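Local coordinates for protein HRI1 (Saccharomyces cerevisiae, PDB 3RBY) that is of unknown function and non-essential, but interacts with the protein HRR25 and may interact with SEC72, at residues Leu6-Gln12 against Phe126-Pro132; Ser28-His32 against Ile241-Ala245; Arg175-Leu181 against Asn193-Glu199. All blocks are in the same frame, centred on the assembly; numbering follows the deposited sequence.

Contact 1 of 3, residues Leu6-Gln12 against Phe126-Pro132; sequences LKRLLFQ and FREMWQP. Unlike the reference sequence in segment 126-132: Met129 (reference Leu).
Leu6 lies across Trp130 and Pro132. Its CB is 3.7 Å from Trp130 CE3, the two side chains crossing at about a right angle, while its CD2 reaches the proline ring. Lys7 turns to the other side of the sheet and pairs with Gln131 through two nearly straight backbone bonds, Lys7 N to Gln131 O and Gln131 N to Lys7 O, both 2.8 Å. Arg8 returns to the side of Leu6. Its CB sits over the six-membered ring of Trp130, 3.8 Å from the centroid, in a CH-pi contact. With CG anti to the backbone N (chi1 -173°), the chain runs on past the indole to Glu128. There Arg8 NE and Glu128 OE2 form a salt bridge of 3.4 Å. The oxygen lies well out of the guanidinium plane, so only the charges attract. Glu52 and probably Glu19 also pair with Arg8, and Arg37 with Glu128, so the buried Arg8 and Glu128 sit among further charges.

The two strands are antiparallel neighbours in the large N-terminal sheet, and at Leu9 a beta bulge shifts their register by one. Leu9 N still bonds to Met129 O, but the return bond, from Met129 N, goes to Leu10 O at 3.1 Å. Leu9 CD1 rests on Gln131 CB at 3.7 Å, and Leu9 also packs on Leu9 of the second subunit. Leu10 runs alongside Met129, a leucine in the reference sequence, with CG 3.9 Å from Met129 CB. Phe11 lies alongside Glu128, pointing the same way, and its CD1 is 3.4 Å from Glu128 CG. Gln12 closes the ladder with backbone bonds to Arg127 in both directions.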
loop_
_atom_site.group_PDB
_atom_site.type_symbol
_atom_site.label_atom_id
_atom_site.label_comp_id
_atom_site.label_asym_id
_atom_site.label_seq_id
_atom_site.Cartn_x
_atom_site.Cartn_y
_atom_site.Cartn_z
ATOM N N LEU A 6 -3.290 10.368 1.601
ATOM C CA LEU A 6 -3.579 8.932 1.530
ATOM C C LEU A 6 -3.819 8.392 0.111
ATOM O O LEU A 6 -4.503 9.017 -0.705
ATOM C CB LEU A 6 -4.751 8.570 2.439
ATOM C CG LEU A 6 -4.467 9.034 3.872
ATOM C CD1 LEU A 6 -5.131 10.376 4.097
ATOM C CD2 LEU A 6 -4.941 8.012 4.909
ATOM N N LYS A 7 -3.245 7.221 -0.162
ATOM C CA LYS A 7 -3.384 6.554 -1.447
ATOM C C LYS A 7 -4.385 5.420 -1.258
ATOM O O LYS A 7 -4.236 4.610 -0.330
ATOM C CB LYS A 7 -2.034 6.008 -1.889
ATOM C CG LYS A 7 -1.971 5.577 -3.344
ATOM C CD LYS A 7 -2.376 4.115 -3.535
ATOM C CE LYS A 7 -2.599 3.821 -5.033
ATOM N NZ LYS A 7 -3.020 2.409 -5.298
ATOM N N ARG A 8 -5.433 5.374 -2.081
ATOM C CA ARG A 8 -6.416 4.312 -1.899
ATOM C C ARG A 8 -5.871 2.996 -2.450
ATOM O O ARG A 8 -5.300 2.973 -3.542
ATOM C CB ARG A 8 -7.768 4.648 -2.536
ATOM C CG ARG A 8 -8.812 3.609 -2.180
ATOM C CD ARG A 8 -10.243 4.103 -2.278
ATOM N NE ARG A 8 -10.656 4.454 -3.638
ATOM C CZ ARG A 8 -10.952 3.568 -4.575
ATOM N NH1 ARG A 8 -10.845 2.278 -4.297
ATOM N NH2 ARG A 8 -11.332 3.954 -5.791
ATOM N N LEU A 9 -6.055 1.922 -1.675
ATOM C CA LEU A 9 -5.538 0.584 -1.991
ATOM C C LEU A 9 -6.620 -0.335 -2.538
ATOM O O LEU A 9 -6.330 -1.234 -3.329
ATOM C CB LEU A 9 -4.941 -0.075 -0.745
ATOM C CG LEU A 9 -3.738 0.639 -0.135
ATOM C CD1 LEU A 9 -3.358 0.011 1.219
ATOM C CD2 LEU A 9 -2.566 0.625 -1.119
ATOM N N LEU A 10 -7.856 -0.135 -2.085
ATOM C CA LEU A 10 -8.984 -0.880 -2.627
ATOM C C LEU A 10 -10.304 -0.222 -2.295
ATOM O O LEU A 10 -10.417 0.493 -1.294
ATOM C CB LEU A 10 -8.988 -2.344 -2.155
ATOM C CG LEU A 10 -9.511 -2.685 -0.762
ATOM C CD1 LEU A 10 -11.046 -2.730 -0.735
ATOM C CD2 LEU A 10 -8.945 -4.025 -0.322
ATOM N N PHE A 11 -11.284 -0.483 -3.156
ATOM C CA PHE A 11 -12.679 -0.090 -2.989
ATOM C C PHE A 11 -13.499 -1.386 -3.033
ATOM O O PHE A 11 -13.247 -2.253 -3.879
ATOM C CB PHE A 11 -13.094 0.811 -4.160
ATOM C CG PHE A 11 -14.439 1.464 -3.990
ATOM C CD1 PHE A 11 -15.012 1.598 -2.733
ATOM C CD2 PHE A 11 -15.135 1.940 -5.090
ATOM C CE1 PHE A 11 -16.258 2.194 -2.577
ATOM C CE2 PHE A 11 -16.384 2.543 -4.939
ATOM C CZ PHE A 11 -16.943 2.665 -3.678
ATOM N N GLN A 12 -14.473 -1.541 -2.141
ATOM C CA GLN A 12 -15.271 -2.764 -2.156
ATOM C C GLN A 12 -16.733 -2.519 -1.798
ATOM O O GLN A 12 -17.031 -2.069 -0.678
ATOM C CB GLN A 12 -14.669 -3.808 -1.203
ATOM C CG GLN A 12 -15.521 -5.068 -1.036
ATOM C CD GLN A 12 -14.882 -6.112 -0.122
ATOM O OE1 GLN A 12 -15.519 -7.096 0.250
ATOM N NE2 GLN A 12 -13.625 -5.899 0.241
ATOM N N PHE A 126 -20.050 0.044 2.043
ATOM C CA PHE A 126 -18.790 0.035 1.305
ATOM C C PHE A 126 -17.595 -0.016 2.244
ATOM O O PHE A 126 -17.706 0.276 3.450
ATOM C CB PHE A 126 -18.664 1.269 0.396
ATOM C CG PHE A 126 -18.505 2.568 1.145
ATOM C CD1 PHE A 126 -19.620 3.325 1.509
ATOM C CD2 PHE A 126 -17.241 3.040 1.481
ATOM C CE1 PHE A 126 -19.473 4.530 2.204
ATOM C CE2 PHE A 126 -17.084 4.241 2.172
ATOM C CZ PHE A 126 -18.200 4.987 2.534
ATOM N N ARG A 127 -16.452 -0.393 1.679
ATOM C CA ARG A 127 -15.194 -0.334 2.404
ATOM C C ARG A 127 -14.069 0.140 1.502
ATOM O O ARG A 127 -13.981 -0.232 0.338
ATOM C CB ARG A 127 -14.823 -1.671 3.050
ATOM C CG ARG A 127 -13.333 -1.763 3.374
ATOM C CD ARG A 127 -13.016 -2.916 4.305
ATOM N NE ARG A 127 -13.855 -4.074 4.033
ATOM C CZ ARG A 127 -14.504 -4.742 4.976
ATOM N NH1 ARG A 127 -15.258 -5.786 4.655
ATOM N NH2 ARG A 127 -14.387 -4.367 6.245
ATOM N N GLU A 128 -13.207 0.974 2.064
ATOM C CA GLU A 128 -12.051 1.461 1.345
ATOM C C GLU A 128 -10.848 1.344 2.237
ATOM O O GLU A 128 -10.908 1.698 3.411
ATOM C CB GLU A 128 -12.262 2.909 0.916
ATOM C CG GLU A 128 -13.115 2.998 -0.316
ATOM C CD GLU A 128 -13.655 4.380 -0.557
ATOM O OE1 GLU A 128 -14.694 4.704 0.052
ATOM O OE2 GLU A 128 -13.054 5.139 -1.350
ATOM N N MET A 129 -9.757 0.834 1.677
ATOM C CA MET A 129 -8.513 0.728 2.414
ATOM C C MET A 129 -7.558 1.825 1.971
ATOM O O MET A 129 -7.379 2.061 0.766
ATOM C CB MET A 129 -7.902 -0.650 2.206
ATOM C CG MET A 129 -7.463 -1.334 3.494
ATOM S SD MET A 129 -8.811 -1.482 4.671
ATOM C CE MET A 129 -10.059 -2.042 3.557
ATOM N N TRP A 130 -6.944 2.487 2.952
ATOM C CA TRP A 130 -6.095 3.642 2.683
ATOM C C TRP A 130 -4.684 3.495 3.209
ATOM O O TRP A 130 -4.471 3.085 4.358
ATOM C CB TRP A 130 -6.694 4.932 3.270
ATOM C CG TRP A 130 -8.002 5.291 2.673
ATOM C CD1 TRP A 130 -9.237 4.920 3.127
ATOM C CD2 TRP A 130 -8.224 6.068 1.487
ATOM N NE1 TRP A 130 -10.214 5.431 2.304
ATOM C CE2 TRP A 130 -9.624 6.135 1.288
ATOM C CE3 TRP A 130 -7.380 6.720 0.580
ATOM C CZ2 TRP A 130 -10.196 6.828 0.220
ATOM C CZ3 TRP A 130 -7.945 7.400 -0.480
ATOM C CH2 TRP A 130 -9.342 7.457 -0.649
ATOM N N GLN A 131 -3.736 3.886 2.357
ATOM C CA GLN A 131 -2.332 3.887 2.699
ATOM C C GLN A 131 -1.819 5.323 2.909
ATOM O O GLN A 131 -1.744 6.111 1.961
ATOM C CB GLN A 131 -1.521 3.217 1.588
ATOM C CG GLN A 131 -0.022 3.292 1.848
ATOM C CD GLN A 131 0.392 2.419 3.019
ATOM O OE1 GLN A 131 0.379 1.184 2.909
ATOM N NE2 GLN A 131 0.744 3.045 4.149
ATOM N N PRO A 132 -1.479 5.672 4.159
ATOM C CA PRO A 132 -0.820 6.962 4.388
ATOM C C PRO A 132 0.551 6.923 3.749
ATOM O O PRO A 132 1.291 5.926 3.863
ATOM C CB PRO A 132 -0.673 7.032 5.920
ATOM C CG PRO A 132 -1.683 6.018 6.451
ATOM C CD PRO A 132 -1.746 4.937 5.410
#

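Contact 2 of 3, residues Ser28-His32 against Ile241-Ala245; sequences STDGH and IEYHA
Glu242 OE2 is gripped by the backbone N of Asp30, 2.9 Å away and above the carboxylate plane, and by Ser156 OG. Ser28 OG donates to Glu242 OE1 at 2.7 Å, and OE1 receives it on its syn lone pair. Glu242 reaches in because its chain is extended, with CG anti to the backbone N (chi1 179°). The type I beta turn Ser28-Gly31 links strands 24-27 and 33-38, so the contact ties that sheet to the end of strand 236-244 in the other.

Asp30 meets Glu242 from the opposite direction, and their carboxylates stack with planes 13° apart. Asp30 OD1 lies in the imidazole plane of His244 and takes a nearly straight bond of 2.7 Å from NE2. Asp30 OD2 accepts from a water that also donates to Ile241 O and bonds to His32 NE2. Ile241 CD1 sits over one face of the His32 ring, 3.9 Å from its centroid. His32 ND1 bonds to Asn59.

Cutting Glu242 back to an alanine is likely to leave Ser28 OG and the Asp30 N-H without this acceptor, and to tie the turn less firmly to strand 236-244. Asp30 OD1 and Glu242 OE2 are 3.5 Å apart, a repulsion that the donors around them probably offset. The bond to Asp30 would probably favour a positive charge on His244.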
loop_
_atom_site.group_PDB
_atom_site.type_symbol
_atom_site.label_atom_id
_atom_site.label_comp_id
_atom_site.label_asym_id
_atom_site.label_seq_id
_atom_site.Cartn_x
_atom_site.Cartn_y
_atom_site.Cartn_z
ATOM N N SER A 28 -5.556 18.810 4.403
ATOM C CA SER A 28 -4.654 19.830 4.909
ATOM C C SER A 28 -4.662 19.816 6.435
ATOM O O SER A 28 -5.565 19.247 7.052
ATOM C CB SER A 28 -5.046 21.221 4.404
ATOM O OG SER A 28 -6.284 21.636 4.959
ATOM N N THR A 29 -3.649 20.440 7.027
ATOM C CA THR A 29 -3.543 20.565 8.465
ATOM C C THR A 29 -4.818 21.216 9.023
ATOM O O THR A 29 -5.393 20.739 10.003
ATOM C CB THR A 29 -2.332 21.436 8.830
ATOM O OG1 THR A 29 -1.150 20.895 8.219
ATOM C CG2 THR A 29 -2.144 21.492 10.357
ATOM N N ASP A 30 -5.252 22.313 8.406
ATOM C CA ASP A 30 -6.480 22.989 8.824
ATOM C C ASP A 30 -7.745 22.138 8.598
ATOM O O ASP A 30 -8.809 22.466 9.133
ATOM C CB ASP A 30 -6.634 24.352 8.130
ATOM C CG ASP A 30 -5.614 25.366 8.598
ATOM O OD1 ASP A 30 -4.746 25.009 9.433
ATOM O OD2 ASP A 30 -5.677 26.522 8.112
ATOM N N GLY A 31 -7.639 21.067 7.808
ATOM C CA GLY A 31 -8.754 20.141 7.623
ATOM C C GLY A 31 -9.487 20.194 6.282
ATOM O O GLY A 31 -10.469 19.467 6.085
ATOM N N HIS A 32 -9.034 21.052 5.364
ATOM C CA HIS A 32 -9.606 21.103 4.015
ATOM C C HIS A 32 -9.195 19.822 3.254
ATOM O O HIS A 32 -8.089 19.293 3.463
ATOM C CB HIS A 32 -9.123 22.357 3.281
ATOM C CG HIS A 32 -9.206 23.602 4.105
ATOM N ND1 HIS A 32 -10.387 24.038 4.676
ATOM C CD2 HIS A 32 -8.254 24.487 4.493
ATOM C CE1 HIS A 32 -10.161 25.141 5.361
ATOM N NE2 HIS A 32 -8.874 25.439 5.266
ATOM N N ILE A 241 -6.154 30.472 1.859
ATOM C CA ILE A 241 -6.892 30.388 3.133
ATOM C C ILE A 241 -6.149 29.580 4.197
ATOM O O ILE A 241 -6.599 29.454 5.349
ATOM C CB ILE A 241 -8.300 29.814 2.929
ATOM C CG1 ILE A 241 -8.203 28.341 2.493
ATOM C CG2 ILE A 241 -9.063 30.645 1.902
ATOM C CD1 ILE A 241 -9.558 27.597 2.411
ATOM N N GLU A 242 -5.015 29.019 3.797
ATOM C CA GLU A 242 -4.162 28.254 4.695
ATOM C C GLU A 242 -2.722 28.316 4.164
ATOM O O GLU A 242 -2.475 28.126 2.955
ATOM C CB GLU A 242 -4.645 26.798 4.791
ATOM C CG GLU A 242 -3.781 25.927 5.712
ATOM C CD GLU A 242 -4.289 24.488 5.834
ATOM O OE1 GLU A 242 -5.411 24.188 5.358
ATOM O OE2 GLU A 242 -3.562 23.648 6.410
ATOM N N TYR A 243 -1.776 28.597 5.056
ATOM C CA TYR A 243 -0.376 28.665 4.667
ATOM C C TYR A 243 0.563 28.224 5.793
ATOM O O TYR A 243 1.143 29.061 6.494
ATOM C CB TYR A 243 -0.022 30.082 4.203
ATOM C CG TYR A 243 1.214 30.141 3.327
ATOM C CD1 TYR A 243 1.135 29.853 1.967
ATOM C CD2 TYR A 243 2.459 30.481 3.857
ATOM C CE1 TYR A 243 2.261 29.902 1.149
ATOM C CE2 TYR A 243 3.602 30.534 3.044
ATOM C CZ TYR A 243 3.493 30.245 1.691
ATOM O OH TYR A 243 4.613 30.299 0.874
ATOM N N HIS A 244 0.716 26.914 5.964
ATOM C CA HIS A 244 1.702 26.387 6.906
ATOM C C HIS A 244 2.950 25.950 6.152
ATOM O O HIS A 244 3.025 24.815 5.674
ATOM C CB HIS A 244 1.141 25.199 7.703
ATOM C CG HIS A 244 -0.121 25.506 8.438
ATOM N ND1 HIS A 244 -0.171 26.413 9.479
ATOM C CD2 HIS A 244 -1.380 25.030 8.296
ATOM C CE1 HIS A 244 -1.405 26.479 9.943
ATOM N NE2 HIS A 244 -2.161 25.645 9.243
ATOM N N ALA A 245 3.925 26.848 6.042
ATOM C CA ALA A 245 5.209 26.531 5.410
ATOM C C ALA A 245 5.938 25.383 6.131
ATOM O O ALA A 245 5.786 25.176 7.349
ATOM C CB ALA A 245 6.102 27.781 5.340
ATOM O OXT ALA A 245 6.692 24.625 5.510
HETATM O O HOH W 1 -7.766 27.343 6.647
#

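Contact 3 of 3, residues Arg175-Leu181 against Asn193-Glu199; sequences RWIQGFL and NFIRLLE
Arg196 lies alongside Gln178 on one side of the sheet, and the two side chains point the same way. Arg196 CB is 4.2 Å from Ile177 O. CG packs on Gln178 CG at 3.5 Å, and CD passes Gln178 OE1. Bends at chi2 (-131°) and chi3 (-82°) then bring the guanidinium edge to the amide, the two planes 29° apart. NH2 of Arg196 donates to Gln178 OE1 at 2.6 Å. NH1 bonds to Phe22 O, and the Phe22 ring makes a cation-pi contact with the guanidinium.

The strands form an antiparallel beta hairpin within the C-terminal sheet, held by paired backbone bonds such as those between Ile177 and Leu197. On the side of Arg196, Leu198 CD1 sits over the centre of the Trp176 indole, 3.7 Å from the centroid of its five-membered ring. Phe180 CB touches Phe194 CD1 at 3.6 Å. On the other side, Ile177 CB meets Leu197 CB at 3.8 Å. Gly179 is paired with Ile195, where a CB on the glycine would be tight against Ile195 CG1. At the far end Asn193 ND2 donates to Leu181 O at 3.0 Å, while its OD1 accepts from Glu214 N.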
loop_
_atom_site.group_PDB
_atom_site.type_symbol
_atom_site.label_atom_id
_atom_site.label_comp_id
_atom_site.label_asym_id
_atom_site.label_seq_id
_atom_site.Cartn_x
_atom_site.Cartn_y
_atom_site.Cartn_z
ATOM N N ARG A 175 5.141 17.805 -1.539
ATOM C CA ARG A 175 5.379 17.892 -2.974
ATOM C C ARG A 175 4.128 17.669 -3.816
ATOM O O ARG A 175 4.143 17.894 -5.030
ATOM C CB ARG A 175 6.459 16.902 -3.391
ATOM C CG ARG A 175 7.854 17.220 -2.843
ATOM C CD ARG A 175 8.817 16.148 -3.322
ATOM N NE ARG A 175 10.108 16.687 -3.738
ATOM C CZ ARG A 175 11.007 17.147 -2.883
ATOM N NH1 ARG A 175 10.738 17.150 -1.581
ATOM N NH2 ARG A 175 12.163 17.618 -3.329
ATOM N N TRP A 176 3.040 17.252 -3.174
ATOM C CA TRP A 176 1.846 16.813 -3.913
ATOM C C TRP A 176 0.689 17.819 -3.902
ATOM O O TRP A 176 0.146 18.158 -2.844
ATOM C CB TRP A 176 1.346 15.474 -3.377
ATOM C CG TRP A 176 2.317 14.346 -3.533
ATOM C CD1 TRP A 176 3.386 14.071 -2.730
ATOM C CD2 TRP A 176 2.293 13.311 -4.543
ATOM N NE1 TRP A 176 4.040 12.945 -3.184
ATOM C CE2 TRP A 176 3.392 12.457 -4.292
ATOM C CE3 TRP A 176 1.463 13.039 -5.637
ATOM C CZ2 TRP A 176 3.681 11.332 -5.100
ATOM C CZ3 TRP A 176 1.744 11.916 -6.441
ATOM C CH2 TRP A 176 2.840 11.080 -6.166
ATOM N N ILE A 177 0.296 18.259 -5.095
ATOM C CA ILE A 177 -0.763 19.240 -5.235
ATOM C C ILE A 177 -1.963 18.627 -5.947
ATOM O O ILE A 177 -1.819 18.049 -7.027
ATOM C CB ILE A 177 -0.286 20.459 -6.053
ATOM C CG1 ILE A 177 0.798 21.241 -5.290
ATOM C CG2 ILE A 177 -1.454 21.371 -6.397
ATOM C CD1 ILE A 177 2.217 20.932 -5.739
ATOM N N GLN A 178 -3.144 18.756 -5.344
ATOM C CA GLN A 178 -4.385 18.402 -6.016
ATOM C C GLN A 178 -5.340 19.585 -5.976
ATOM O O GLN A 178 -5.395 20.313 -4.974
ATOM C CB GLN A 178 -5.021 17.172 -5.387
ATOM C CG GLN A 178 -4.189 15.920 -5.535
ATOM C CD GLN A 178 -4.975 14.688 -5.174
ATOM O OE1 GLN A 178 -5.229 13.826 -6.034
ATOM N NE2 GLN A 178 -5.379 14.590 -3.905
ATOM N N GLY A 179 -6.071 19.777 -7.070
ATOM C CA GLY A 179 -6.945 20.923 -7.207
ATOM C C GLY A 179 -8.159 20.681 -8.093
ATOM O O GLY A 179 -8.169 19.769 -8.931
ATOM N N PHE A 180 -9.196 21.496 -7.895
ATOM C CA PHE A 180 -10.310 21.541 -8.833
ATOM C C PHE A 180 -10.721 22.987 -9.151
ATOM O O PHE A 180 -10.368 23.927 -8.429
ATOM C CB PHE A 180 -11.498 20.708 -8.339
ATOM C CG PHE A 180 -12.496 21.481 -7.509
ATOM C CD1 PHE A 180 -12.291 21.682 -6.142
ATOM C CD2 PHE A 180 -13.655 21.985 -8.089
ATOM C CE1 PHE A 180 -13.214 22.388 -5.369
ATOM C CE2 PHE A 180 -14.596 22.692 -7.316
ATOM C CZ PHE A 180 -14.368 22.890 -5.954
ATOM N N LEU A 181 -11.413 23.151 -10.276
ATOM C CA LEU A 181 -12.048 24.414 -10.663
ATOM C C LEU A 181 -13.321 24.060 -11.424
ATOM O O LEU A 181 -13.268 23.382 -12.447
ATOM C CB LEU A 181 -11.117 25.273 -11.531
ATOM C CG LEU A 181 -11.640 26.647 -11.992
ATOM C CD1 LEU A 181 -12.073 27.510 -10.779
ATOM C CD2 LEU A 181 -10.605 27.385 -12.856
ATOM N N ASN A 193 -12.595 21.147 -14.124
ATOM C CA ASN A 193 -11.135 21.161 -14.246
ATOM C C ASN A 193 -10.457 20.543 -13.008
ATOM O O ASN A 193 -10.867 20.807 -11.871
ATOM C CB ASN A 193 -10.603 22.582 -14.474
ATOM C CG ASN A 193 -11.304 23.297 -15.615
ATOM O OD1 ASN A 193 -10.811 23.325 -16.753
ATOM N ND2 ASN A 193 -12.456 23.900 -15.312
ATOM N N PHE A 194 -9.444 19.701 -13.232
ATOM C CA PHE A 194 -8.684 19.114 -12.132
ATOM C C PHE A 194 -7.210 19.124 -12.477
ATOM O O PHE A 194 -6.835 19.070 -13.646
ATOM C CB PHE A 194 -9.094 17.666 -11.865
ATOM C CG PHE A 194 -10.562 17.478 -11.613
ATOM C CD1 PHE A 194 -11.128 17.832 -10.390
ATOM C CD2 PHE A 194 -11.381 16.929 -12.600
ATOM C CE1 PHE A 194 -12.495 17.653 -10.154
ATOM C CE2 PHE A 194 -12.745 16.744 -12.376
ATOM C CZ PHE A 194 -13.307 17.106 -11.150
ATOM N N ILE A 195 -6.368 19.180 -11.458
ATOM C CA ILE A 195 -4.949 18.977 -11.669
ATOM C C ILE A 195 -4.359 18.174 -10.523
ATOM O O ILE A 195 -4.817 18.272 -9.367
ATOM C CB ILE A 195 -4.202 20.297 -11.773
ATOM C CG1 ILE A 195 -4.471 21.130 -10.524
ATOM C CG2 ILE A 195 -4.646 21.052 -13.016
ATOM C CD1 ILE A 195 -3.402 22.175 -10.256
ATOM N N ARG A 196 -3.371 17.358 -10.866
ATOM C CA ARG A 196 -2.527 16.708 -9.888
ATOM C C ARG A 196 -1.120 17.080 -10.306
ATOM O O ARG A 196 -0.689 16.768 -11.418
ATOM C CB ARG A 196 -2.709 15.200 -9.919
ATOM C CG ARG A 196 -3.147 14.627 -8.599
ATOM C CD ARG A 196 -2.304 13.451 -8.201
ATOM N NE ARG A 196 -2.734 12.228 -8.852
ATOM C CZ ARG A 196 -3.801 11.494 -8.521
ATOM N NH1 ARG A 196 -4.051 10.388 -9.203
ATOM N NH2 ARG A 196 -4.617 11.837 -7.535
ATOM N N LEU A 197 -0.429 17.800 -9.435
ATOM C CA LEU A 197 0.860 18.361 -9.778
ATOM C C LEU A 197 1.877 17.824 -8.787
ATOM O O LEU A 197 1.565 17.673 -7.604
ATOM C CB LEU A 197 0.792 19.878 -9.648
ATOM C CG LEU A 197 1.019 20.805 -10.834
ATOM C CD1 LEU A 197 1.081 22.221 -10.292
ATOM C CD2 LEU A 197 2.302 20.461 -11.603
ATOM N N LEU A 198 3.089 17.535 -9.258
ATOM C CA LEU A 198 4.132 17.027 -8.383
ATOM C C LEU A 198 5.383 17.871 -8.539
ATOM O O LEU A 198 5.890 18.039 -9.659
ATOM C CB LEU A 198 4.429 15.555 -8.702
ATOM C CG LEU A 198 5.532 14.821 -7.920
ATOM C CD1 LEU A 198 5.161 14.667 -6.451
ATOM C CD2 LEU A 198 5.805 13.444 -8.549
ATOM N N GLU A 199 5.870 18.426 -7.430
ATOM C CA GLU A 199 7.163 19.109 -7.442
ATOM C C GLU A 199 8.265 18.083 -7.182
ATOM O O GLU A 199 8.398 17.559 -6.072
ATOM C CB GLU A 199 7.233 20.254 -6.426
ATOM C CG GLU A 199 8.657 20.813 -6.267
ATOM C CD GLU A 199 8.753 21.983 -5.286
ATOM O OE1 GLU A 199 9.774 22.085 -4.554
ATOM O OE2 GLU A 199 7.812 22.811 -5.254
#

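How the contacts relate
Contact 1 joins two strands of the N-terminal sheet and contact 3 two strands of the C-terminal sheet. Contact 2 bridges the sheets: its turn links strands 24-27 and 33-38 of the first, and its other segment ends strand 236-244 of the second. None touches another. The centres of contacts 1 and 2 are about 23 Å apart, their nearest atoms about 8 Å. For contacts 1 and 3 these are about 20 Å and 6 Å. Strand 24-27 lies between them: Leu6 bonds to Ser25, and Gln178 to Ser26. Centres of contacts 2 and 3 are about 15 Å apart. A triethylene glycol lies about 3 Å from the side chain of Phe11 and a sulfate about 4 Å from that of Arg175, both probably from crystallisation.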